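Long-range contacts in C-glycoside 3-oxidase (PDB 7DVE), which oxidises the C3 hydroxyl of the sugar of C-glycosides such as mangiferin and isoorientin, using FAD and reducing oxygen to hydrogen peroxide: residues V10-V15 / F267-A272; Y24-S29 / D221-N226; A35-F40 / P227-F232. All blocks are in the same frame, centred on the assembly; numbering follows the deposited sequence.

Interaction 1: residues V10-V15 / F267-A272. With FAD (flavin-adenine dinucleotide), chain C.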
loop_
_atom_site.group_PDB
_atom_site.type_symbol
_atom_site.label_atom_id
_atom_site.label_comp_id
_atom_site.label_asym_id
_atom_site.label_seq_id
_atom_site.Cartn_x
_atom_site.Cartn_y
_atom_site.Cartn_z
ATOM N N VAL A 10 24.248 11.262 -7.830
ATOM C CA VAL A 10 23.725 11.645 -6.529
ATOM C C VAL A 10 24.195 10.601 -5.522
ATOM O O VAL A 10 24.741 9.564 -5.888
ATOM C CB VAL A 10 22.185 11.731 -6.521
ATOM C CG1 VAL A 10 21.693 12.612 -7.645
ATOM C CG2 VAL A 10 21.616 10.328 -6.690
ATOM N N ASP A 11 23.944 10.873 -4.239
ATOM C CA ASP A 11 24.278 9.903 -3.199
ATOM C C ASP A 11 23.244 8.787 -3.105
ATOM O O ASP A 11 23.606 7.604 -3.080
ATOM C CB ASP A 11 24.418 10.605 -1.859
ATOM C CG ASP A 11 25.469 11.657 -1.886
ATOM O OD1 ASP A 11 26.626 11.306 -2.209
ATOM O OD2 ASP A 11 25.133 12.834 -1.626
ATOM N N VAL A 12 21.955 9.135 -3.028
ATOM C CA VAL A 12 20.887 8.148 -2.939
ATOM C C VAL A 12 19.945 8.331 -4.122
ATOM O O VAL A 12 19.455 9.445 -4.373
ATOM C CB VAL A 12 20.110 8.250 -1.612
ATOM C CG1 VAL A 12 19.059 7.143 -1.529
ATOM C CG2 VAL A 12 21.054 8.163 -0.429
ATOM N N ALA A 13 19.681 7.237 -4.833
ATOM C CA ALA A 13 18.672 7.205 -5.882
ATOM C C ALA A 13 17.532 6.293 -5.452
ATOM O O ALA A 13 17.766 5.177 -4.985
ATOM C CB ALA A 13 19.261 6.727 -7.208
ATOM N N ILE A 14 16.308 6.779 -5.612
ATOM C CA ILE A 14 15.092 6.091 -5.210
ATOM C C ILE A 14 14.254 5.923 -6.460
ATOM O O ILE A 14 14.028 6.897 -7.183
ATOM C CB ILE A 14 14.309 6.893 -4.150
ATOM C CG1 ILE A 14 15.153 7.135 -2.882
ATOM C CG2 ILE A 14 12.996 6.214 -3.826
ATOM C CD1 ILE A 14 14.735 8.363 -2.114
ATOM N N VAL A 15 13.824 4.696 -6.736
ATOM C CA VAL A 15 12.852 4.433 -7.789
ATOM C C VAL A 15 11.510 4.163 -7.119
ATOM O O VAL A 15 11.425 3.381 -6.165
ATOM C CB VAL A 15 13.334 3.290 -8.715
ATOM C CG1 VAL A 15 13.831 2.127 -7.929
ATOM C CG2 VAL A 15 12.243 2.824 -9.705
ATOM N N PHE A 267 23.895 4.577 -3.105
ATOM C CA PHE A 267 22.735 3.911 -2.534
ATOM C C PHE A 267 21.617 3.892 -3.565
ATOM O O PHE A 267 21.367 4.893 -4.243
ATOM C CB PHE A 267 22.262 4.605 -1.250
ATOM C CG PHE A 267 23.292 4.617 -0.161
ATOM C CD1 PHE A 267 24.210 5.644 -0.069
ATOM C CD2 PHE A 267 23.351 3.586 0.760
ATOM C CE1 PHE A 267 25.171 5.646 0.927
ATOM C CE2 PHE A 267 24.310 3.579 1.758
ATOM C CZ PHE A 267 25.217 4.614 1.843
ATOM N N VAL A 268 20.969 2.739 -3.701
ATOM C CA VAL A 268 19.811 2.589 -4.575
ATOM C C VAL A 268 18.693 1.962 -3.762
ATOM O O VAL A 268 18.874 0.891 -3.174
ATOM C CB VAL A 268 20.120 1.744 -5.822
ATOM C CG1 VAL A 268 18.845 1.562 -6.671
ATOM C CG2 VAL A 268 21.204 2.414 -6.631
ATOM N N VAL A 269 17.560 2.642 -3.689
ATOM C CA VAL A 269 16.389 2.147 -2.984
ATOM C C VAL A 269 15.336 1.902 -4.044
ATOM O O VAL A 269 15.002 2.814 -4.812
ATOM C CB VAL A 269 15.903 3.143 -1.913
ATOM C CG1 VAL A 269 14.746 2.554 -1.080
ATOM C CG2 VAL A 269 17.061 3.578 -1.011
ATOM N N VAL A 270 14.872 0.662 -4.145
ATOM C CA VAL A 270 13.820 0.307 -5.090
ATOM C C VAL A 270 12.540 0.133 -4.288
ATOM O O VAL A 270 12.422 -0.782 -3.469
ATOM C CB VAL A 270 14.152 -0.950 -5.913
ATOM C CG1 VAL A 270 13.043 -1.216 -6.901
ATOM C CG2 VAL A 270 15.470 -0.781 -6.660
ATOM N N ALA A 271 11.592 1.036 -4.514
ATOM C CA ALA A 271 10.288 1.011 -3.874
ATOM C C ALA A 271 9.256 1.084 -4.994
ATOM O O ALA A 271 8.513 2.058 -5.143
ATOM C CB ALA A 271 10.139 2.160 -2.876
ATOM N N ALA A 272 9.232 0.043 -5.815
ATOM C CA ALA A 272 8.460 0.056 -7.048
ATOM C C ALA A 272 7.184 -0.781 -6.960
ATOM O O ALA A 272 6.603 -1.109 -7.995
ATOM C CB ALA A 272 9.346 -0.414 -8.199
HETATM P PA FAD C . 3.145 2.091 -4.729
HETATM O O1A FAD C . 2.665 1.232 -5.838
HETATM O O2A FAD C . 2.152 2.793 -3.884
HETATM O O5B FAD C . 4.139 3.117 -5.479
HETATM C C5B FAD C . 5.204 2.596 -6.278
HETATM C C4B FAD C . 5.566 3.584 -7.357
HETATM O O4B FAD C . 6.699 2.993 -8.060
HETATM C C3B FAD C . 4.442 3.699 -8.407
HETATM O O3B FAD C . 4.125 5.094 -8.576
HETATM C C2B FAD C . 5.134 3.141 -9.659
HETATM O O2B FAD C . 4.730 3.831 -10.844
HETATM C C1B FAD C . 6.594 3.451 -9.400
HETATM N N9A FAD C . 7.488 2.598 -10.264
HETATM C C8A FAD C . 7.349 1.263 -10.317
HETATM N N7A FAD C . 8.276 0.773 -11.148
HETATM C C5A FAD C . 8.989 1.796 -11.624
HETATM C C6A FAD C . 10.031 1.831 -12.467
HETATM N N6A FAD C . 10.442 0.656 -12.944
HETATM N N1A FAD C . 10.637 2.981 -12.818
HETATM C C2A FAD C . 10.149 4.171 -12.275
HETATM N N3A FAD C . 9.063 4.111 -11.380
HETATM C C4A FAD C . 8.507 2.927 -11.074
HETATM N N1 FAD C . -3.396 0.272 1.720
HETATM C C2 FAD C . -3.542 0.347 3.095
HETATM O O2 FAD C . -2.564 0.098 3.790
HETATM N N3 FAD C . -4.784 0.685 3.658
HETATM C C4 FAD C . -5.877 0.998 2.819
HETATM O O4 FAD C . -6.957 1.317 3.326
HETATM C C4X FAD C . -5.712 0.918 1.441
HETATM N N5 FAD C . -6.733 1.149 0.579
HETATM C C5X FAD C . -6.489 1.194 -0.763
HETATM C C6 FAD C . -7.499 1.571 -1.668
HETATM C C7 FAD C . -7.263 1.681 -3.034
HETATM C C7M FAD C . -8.396 2.107 -4.002
HETATM C C8 FAD C . -5.988 1.402 -3.529
HETATM C C8M FAD C . -5.714 1.516 -5.040
HETATM C C9 FAD C . -4.976 1.017 -2.639
HETATM C C9A FAD C . -5.216 0.903 -1.257
HETATM N N10 FAD C . -4.248 0.514 -0.396
HETATM C C10 FAD C . -4.465 0.559 0.920
HETATM C "C1'" FAD C . -2.903 0.056 -0.845
HETATM C "C2'" FAD C . -1.802 1.123 -0.808
HETATM O "O2'" FAD C . -2.104 2.119 -1.800
HETATM C "C3'" FAD C . -0.399 0.469 -1.041
HETATM O "O3'" FAD C . -0.129 -0.486 -0.006
HETATM C "C4'" FAD C . 0.720 1.509 -0.964
HETATM O "O4'" FAD C . 0.489 2.528 -1.925
HETATM C "C5'" FAD C . 2.094 0.847 -1.257
HETATM O "O5'" FAD C . 3.115 1.854 -1.403
HETATM P P FAD C . 4.486 1.628 -2.232
HETATM O O1P FAD C . 5.240 2.898 -2.424
HETATM O O2P FAD C . 5.151 0.484 -1.574
HETATM O O3P FAD C . 4.105 1.244 -3.757
#
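The F267 ring receives D11 O at its edge, in the ring plane, 3.6 Å from CD1, while V12 CG2 approaches obliquely and packs against F267 CB. At the far end of the same strand pair lies a second flat group, the FAD adenine: V15 CG2 sits over one face, 3.5 Å from N1A, and A272 CB stands above the same face, just beyond the C8A-N7A edge, 3.4 Å from N7A. Between them runs the central parallel pairing of a Rossmann-type FAD-binding fold, as expected for a GMC oxidoreductase, with strands 12-15 and 267-270 inclined at 15°. Their backbones are laced by five hydrogen bonds; A13 N to F267 O is nearly straight (174°), whereas F267 N to D11 O is the most bent. V12, I14, F267 and V269 lie on one face, where helix 19-31 brings Y24 onto I14 and V269 and L28 onto V12. A13, V15, V268 and V270 form the other, with L280 of helix 276-283 against V15 and V270. V15 serves both strand and cofactor through its first torsion (chi1 47°): CG2 is directed to the adenine, while CG1, set between the backbone N and the carbonyl carbon, presses on V270 CG2 at 3.6 Å.

Interaction 2: residues Y24-S29 / D221-N226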
loop_
_atom_site.group_PDB
_atom_site.type_symbol
_atom_site.label_atom_id
_atom_site.label_comp_id
_atom_site.label_asym_id
_atom_site.label_seq_id
_atom_site.Cartn_x
_atom_site.Cartn_y
_atom_site.Cartn_z
ATOM N N TYR A 24 11.785 6.959 2.501
ATOM C CA TYR A 24 13.235 7.123 2.410
ATOM C C TYR A 24 13.610 8.585 2.187
ATOM O O TYR A 24 14.517 9.118 2.845
ATOM C CB TYR A 24 13.808 6.245 1.302
ATOM C CG TYR A 24 14.083 4.834 1.750
ATOM C CD1 TYR A 24 13.058 3.891 1.798
ATOM C CD2 TYR A 24 15.352 4.444 2.136
ATOM C CE1 TYR A 24 13.300 2.592 2.207
ATOM C CE2 TYR A 24 15.607 3.140 2.545
ATOM C CZ TYR A 24 14.576 2.229 2.583
ATOM O OH TYR A 24 14.817 0.949 2.981
ATOM N N ALA A 25 12.909 9.256 1.267
ATOM C CA ALA A 25 13.219 10.660 0.990
ATOM C C ALA A 25 13.065 11.522 2.238
ATOM O O ALA A 25 13.944 12.332 2.562
ATOM C CB ALA A 25 12.330 11.198 -0.133
ATOM N N ARG A 26 11.964 11.350 2.969
ATOM C CA ARG A 26 11.732 12.217 4.120
ATOM C C ARG A 26 12.710 11.926 5.253
ATOM O O ARG A 26 13.217 12.858 5.901
ATOM C CB ARG A 26 10.297 12.094 4.618
ATOM C CG ARG A 26 9.861 13.350 5.409
ATOM C CD ARG A 26 9.612 13.008 6.856
ATOM N NE ARG A 26 9.016 14.078 7.642
ATOM C CZ ARG A 26 7.722 14.363 7.654
ATOM N NH1 ARG A 26 6.892 13.842 6.770
ATOM N NH2 ARG A 26 7.252 15.204 8.567
ATOM N N ILE A 27 12.997 10.646 5.516
ATOM C CA ILE A 27 13.898 10.356 6.623
ATOM C C ILE A 27 15.300 10.814 6.300
ATOM O O ILE A 27 16.034 11.243 7.194
ATOM C CB ILE A 27 13.879 8.870 7.009
ATOM C CG1 ILE A 27 12.473 8.458 7.425
ATOM C CG2 ILE A 27 14.881 8.614 8.157
ATOM C CD1 ILE A 27 12.138 8.930 8.843
ATOM N N LEU A 28 15.704 10.761 5.032
ATOM C CA LEU A 28 17.027 11.286 4.722
ATOM C C LEU A 28 17.033 12.810 4.684
ATOM O O LEU A 28 18.057 13.419 5.009
ATOM C CB LEU A 28 17.551 10.687 3.406
ATOM C CG LEU A 28 17.794 9.167 3.448
ATOM C CD1 LEU A 28 17.926 8.533 2.065
ATOM C CD2 LEU A 28 19.008 8.830 4.328
ATOM N N SER A 29 15.915 13.457 4.331
ATOM C CA SER A 29 15.876 14.916 4.454
ATOM C C SER A 29 15.947 15.354 5.913
ATOM O O SER A 29 16.449 16.447 6.207
ATOM C CB SER A 29 14.622 15.485 3.790
ATOM O OG SER A 29 14.553 15.108 2.422
ATOM N N ASP A 221 6.815 19.144 3.750
ATOM C CA ASP A 221 7.528 20.346 3.379
ATOM C C ASP A 221 9.021 20.184 3.558
ATOM O O ASP A 221 9.779 20.865 2.862
ATOM C CB ASP A 221 7.035 21.552 4.166
ATOM C CG ASP A 221 5.574 21.845 3.923
ATOM O OD1 ASP A 221 5.088 21.691 2.771
ATOM O OD2 ASP A 221 4.926 22.285 4.893
ATOM N N ILE A 222 9.474 19.289 4.445
ATOM C CA ILE A 222 10.926 19.139 4.567
ATOM C C ILE A 222 11.513 18.519 3.300
ATOM O O ILE A 222 12.597 18.917 2.877
ATOM C CB ILE A 222 11.353 18.364 5.836
ATOM C CG1 ILE A 222 12.849 18.567 6.083
ATOM C CG2 ILE A 222 11.098 16.878 5.715
ATOM C CD1 ILE A 222 13.324 18.159 7.463
ATOM N N THR A 223 10.818 17.599 2.623
ATOM C CA THR A 223 11.423 17.099 1.392
ATOM C C THR A 223 11.201 18.064 0.235
ATOM O O THR A 223 12.143 18.348 -0.520
ATOM C CB THR A 223 10.882 15.712 1.077
ATOM O OG1 THR A 223 11.095 14.873 2.219
ATOM C CG2 THR A 223 11.585 15.114 -0.148
ATOM N N ARG A 224 9.989 18.631 0.123
ATOM C CA ARG A 224 9.734 19.607 -0.935
ATOM C C ARG A 224 10.664 20.819 -0.855
ATOM O O ARG A 224 10.986 21.409 -1.891
ATOM C CB ARG A 224 8.277 20.064 -0.900
ATOM C CG ARG A 224 7.306 19.105 -1.558
ATOM C CD ARG A 224 5.914 19.719 -1.643
ATOM N NE ARG A 224 5.265 19.817 -0.340
ATOM C CZ ARG A 224 4.591 18.826 0.234
ATOM N NH1 ARG A 224 4.504 17.632 -0.331
ATOM N NH2 ARG A 224 4.002 19.036 1.409
ATOM N N GLY A 225 11.101 21.218 0.347
ATOM C CA GLY A 225 12.026 22.334 0.498
ATOM C C GLY A 225 13.516 21.987 0.509
ATOM O O GLY A 225 14.363 22.875 0.669
ATOM N N ASN A 226 13.863 20.721 0.337
ATOM C CA ASN A 226 15.225 20.215 0.421
ATOM C C ASN A 226 15.957 20.462 -0.892
ATOM O O ASN A 226 15.718 19.751 -1.879
ATOM C CB ASN A 226 15.190 18.719 0.754
ATOM C CG ASN A 226 16.563 18.100 0.864
ATOM O OD1 ASN A 226 17.579 18.763 0.673
ATOM N ND2 ASN A 226 16.598 16.819 1.211
#
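The helix that follows the first strand of the nucleotide-binding fold, 19-31, meets the last turn of helix 215-224 and the loop after it through S29, R26 and A25, which face I222, T223 and N226. The polar link is N226 ND2 to S29 OG, 2.9 Å long, with the oxygen close to the amide plane of N226. S29 OG in turn donates to A25 O, one turn back, at 2.8 Å; this is possible because OG stands beside the backbone N (chi1 -57°). A25 O accepts from both S29 N and S29 OG, from opposite faces of its carbonyl plane. Helix 19-31 is the connection of a right-handed beta-alpha-beta crossover between strands 12-15 and 37-40, and helix 215-224 leads into the next strand of that sheet. T223 wedges in at the close approach of the backbones: its OG1, bonded to L219 O, lies 3.3 Å from R26 CA, and its CG2 touches A25 CB. The side chains of R26 and I222 cross at about a right angle, R26 CG against I222 CG2 at 3.8 Å, while the guanidinium reaches beyond to E30 through NE and to V218 O through NH1. Further along, I222 CD1 rests 3.8 Å from S29 O.

Interaction 3: residues A35-F40 / P227-F232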
loop_
_atom_site.group_PDB
_atom_site.type_symbol
_atom_site.label_atom_id
_atom_site.label_comp_id
_atom_site.label_asym_id
_atom_site.label_seq_id
_atom_site.Cartn_x
_atom_site.Cartn_y
_atom_site.Cartn_z
ATOM N N ALA A 35 22.938 14.996 2.123
ATOM C CA ALA A 35 22.981 14.032 1.037
ATOM C C ALA A 35 22.105 14.472 -0.128
ATOM O O ALA A 35 20.985 14.948 0.067
ATOM C CB ALA A 35 22.507 12.665 1.535
ATOM N N THR A 36 22.613 14.293 -1.347
ATOM C CA THR A 36 21.801 14.521 -2.532
ATOM C C THR A 36 20.960 13.288 -2.829
ATOM O O THR A 36 21.422 12.154 -2.668
ATOM C CB THR A 36 22.672 14.864 -3.731
ATOM O OG1 THR A 36 23.691 13.861 -3.893
ATOM C CG2 THR A 36 23.323 16.218 -3.512
ATOM N N ILE A 37 19.713 13.520 -3.248
ATOM C CA ILE A 37 18.709 12.474 -3.385
ATOM C C ILE A 37 17.958 12.695 -4.695
ATOM O O ILE A 37 17.398 13.775 -4.922
ATOM C CB ILE A 37 17.716 12.472 -2.208
ATOM C CG1 ILE A 37 18.453 12.360 -0.868
ATOM C CG2 ILE A 37 16.682 11.355 -2.380
ATOM C CD1 ILE A 37 17.622 12.801 0.330
ATOM N N ALA A 38 17.926 11.681 -5.549
ATOM C CA ALA A 38 17.126 11.742 -6.765
ATOM C C ALA A 38 16.053 10.663 -6.708
ATOM O O ALA A 38 16.347 9.510 -6.385
ATOM C CB ALA A 38 17.995 11.576 -8.015
ATOM N N MET A 39 14.819 11.033 -7.019
ATOM C CA MET A 39 13.699 10.102 -7.032
ATOM C C MET A 39 13.169 10.031 -8.454
ATOM O O MET A 39 12.918 11.071 -9.067
ATOM C CB MET A 39 12.596 10.538 -6.066
ATOM C CG MET A 39 11.375 9.636 -6.058
ATOM S SD MET A 39 10.053 10.237 -4.948
ATOM C CE MET A 39 10.411 9.328 -3.449
ATOM N N PHE A 40 13.037 8.810 -8.977
ATOM C CA PHE A 40 12.577 8.545 -10.329
ATOM C C PHE A 40 11.260 7.782 -10.267
ATOM O O PHE A 40 11.162 6.758 -9.583
ATOM C CB PHE A 40 13.637 7.775 -11.118
ATOM C CG PHE A 40 14.990 8.425 -11.075
ATOM C CD1 PHE A 40 15.283 9.499 -11.903
ATOM C CD2 PHE A 40 15.958 7.985 -10.186
ATOM C CE1 PHE A 40 16.520 10.120 -11.858
ATOM C CE2 PHE A 40 17.192 8.598 -10.132
ATOM C CZ PHE A 40 17.475 9.671 -10.973
ATOM N N PRO A 227 16.866 21.437 -0.942
ATOM C CA PRO A 227 17.552 21.729 -2.209
ATOM C C PRO A 227 18.404 20.580 -2.714
ATOM O O PRO A 227 18.776 20.599 -3.893
ATOM C CB PRO A 227 18.402 22.964 -1.881
ATOM C CG PRO A 227 18.528 22.969 -0.403
ATOM C CD PRO A 227 17.331 22.295 0.163
ATOM N N ASN A 228 18.684 19.577 -1.879
ATOM C CA ASN A 228 19.430 18.382 -2.262
ATOM C C ASN A 228 18.535 17.251 -2.769
ATOM O O ASN A 228 19.048 16.170 -3.099
ATOM C CB ASN A 228 20.290 17.900 -1.072
ATOM C CG ASN A 228 21.390 18.888 -0.718
ATOM O OD1 ASN A 228 21.883 19.587 -1.596
ATOM N ND2 ASN A 228 21.776 18.960 0.563
ATOM N N PHE A 229 17.222 17.475 -2.864
ATOM C CA PHE A 229 16.273 16.470 -3.335
ATOM C C PHE A 229 15.685 16.888 -4.678
ATOM O O PHE A 229 15.459 18.079 -4.924
ATOM C CB PHE A 229 15.144 16.262 -2.315
ATOM C CG PHE A 229 14.075 15.319 -2.771
ATOM C CD1 PHE A 229 14.182 13.957 -2.525
ATOM C CD2 PHE A 229 12.961 15.786 -3.449
ATOM C CE1 PHE A 229 13.206 13.082 -2.944
ATOM C CE2 PHE A 229 11.976 14.908 -3.875
ATOM C CZ PHE A 229 12.099 13.561 -3.620
ATOM N N THR A 230 15.447 15.904 -5.546
ATOM C CA THR A 230 14.819 16.161 -6.841
ATOM C C THR A 230 13.918 14.995 -7.214
ATOM O O THR A 230 14.238 13.837 -6.929
ATOM C CB THR A 230 15.852 16.375 -7.951
ATOM O OG1 THR A 230 16.887 17.232 -7.467
ATOM C CG2 THR A 230 15.204 17.021 -9.171
ATOM N N LEU A 231 12.793 15.314 -7.849
ATOM C CA LEU A 231 11.798 14.333 -8.259
ATOM C C LEU A 231 11.621 14.428 -9.766
ATOM O O LEU A 231 11.150 15.453 -10.275
ATOM C CB LEU A 231 10.452 14.566 -7.568
ATOM C CG LEU A 231 9.489 13.370 -7.576
ATOM C CD1 LEU A 231 8.545 13.409 -6.369
ATOM C CD2 LEU A 231 8.714 13.311 -8.865
ATOM N N PHE A 232 11.966 13.350 -10.465
ATOM C CA PHE A 232 11.780 13.211 -11.900
ATOM C C PHE A 232 10.597 12.278 -12.112
ATOM O O PHE A 232 10.725 11.064 -11.918
ATOM C CB PHE A 232 13.036 12.655 -12.557
ATOM C CG PHE A 232 14.256 13.478 -12.304
ATOM C CD1 PHE A 232 15.056 13.233 -11.199
ATOM C CD2 PHE A 232 14.592 14.518 -13.157
ATOM C CE1 PHE A 232 16.183 13.997 -10.958
ATOM C CE2 PHE A 232 15.717 15.292 -12.919
ATOM C CZ PHE A 232 16.510 15.032 -11.816
#
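F229 lays its ring along the outer strand pair, where I37 CG2 meets the ring edge at 3.6 Å from CD1 and M39 CB touches CZ. The ring gets there because CG of F229 stands anti to the backbone N (chi1 176°), swinging it across towards strand 37-40. M39 extends through its first two torsions and bends at the third (chi3 -94°); its SD makes a Met-aromatic contact at the edge of the F229 ring, 5.5 Å from the centroid, and also packs against L231 CD1 at 3.8 Å. Replacing F229 by an alanine would probably open a gap beside I37 CG2 and deprive the M39 sulfur of its aromatic partner. On the reverse face F40 and F232 share the same first torsion, CG anti to the carbonyl carbon, and run side by side with planes only 15° apart, an offset pair with little mutual overlap, the ring centroids 5.4 Å apart; F40 CE1 comes 3.5 Å from F232 CD1. Four backbone hydrogen bonds hold this parallel pair, from I37 N to N228 O as far as F232 N to M39 O. Strand 229-232 is the outermost of the Rossmann-type sheet on this side. The F229 and I37 face lies under A25 and L28 of helix 19-31, whereas F40 turns to V250 and V252 of strand 246-254 and also touches FAD.

The three contacts build one flank of the FAD-binding domain around a single parallel sheet, ordered 229-232, 37-40, 12-15, 267-270 and 473-475. Interactions 1 and 3 are pairings within it, their centres about 10 Å apart, and the adjoining strands 12-15 and 37-40 fuse them. Interaction 2 lies in the helical layer over one sheet face, its centre about 9 Å from that of interaction 3 and 14 Å from that of interaction 1. Along the chain come 10-15, 24-29 and 35-40, then, after a long excursion, 221-226, 227-232 and 267-272. Late segments thus complete a unit begun at the N-terminus, with the adenine end of FAD at the strand ends of interaction 1.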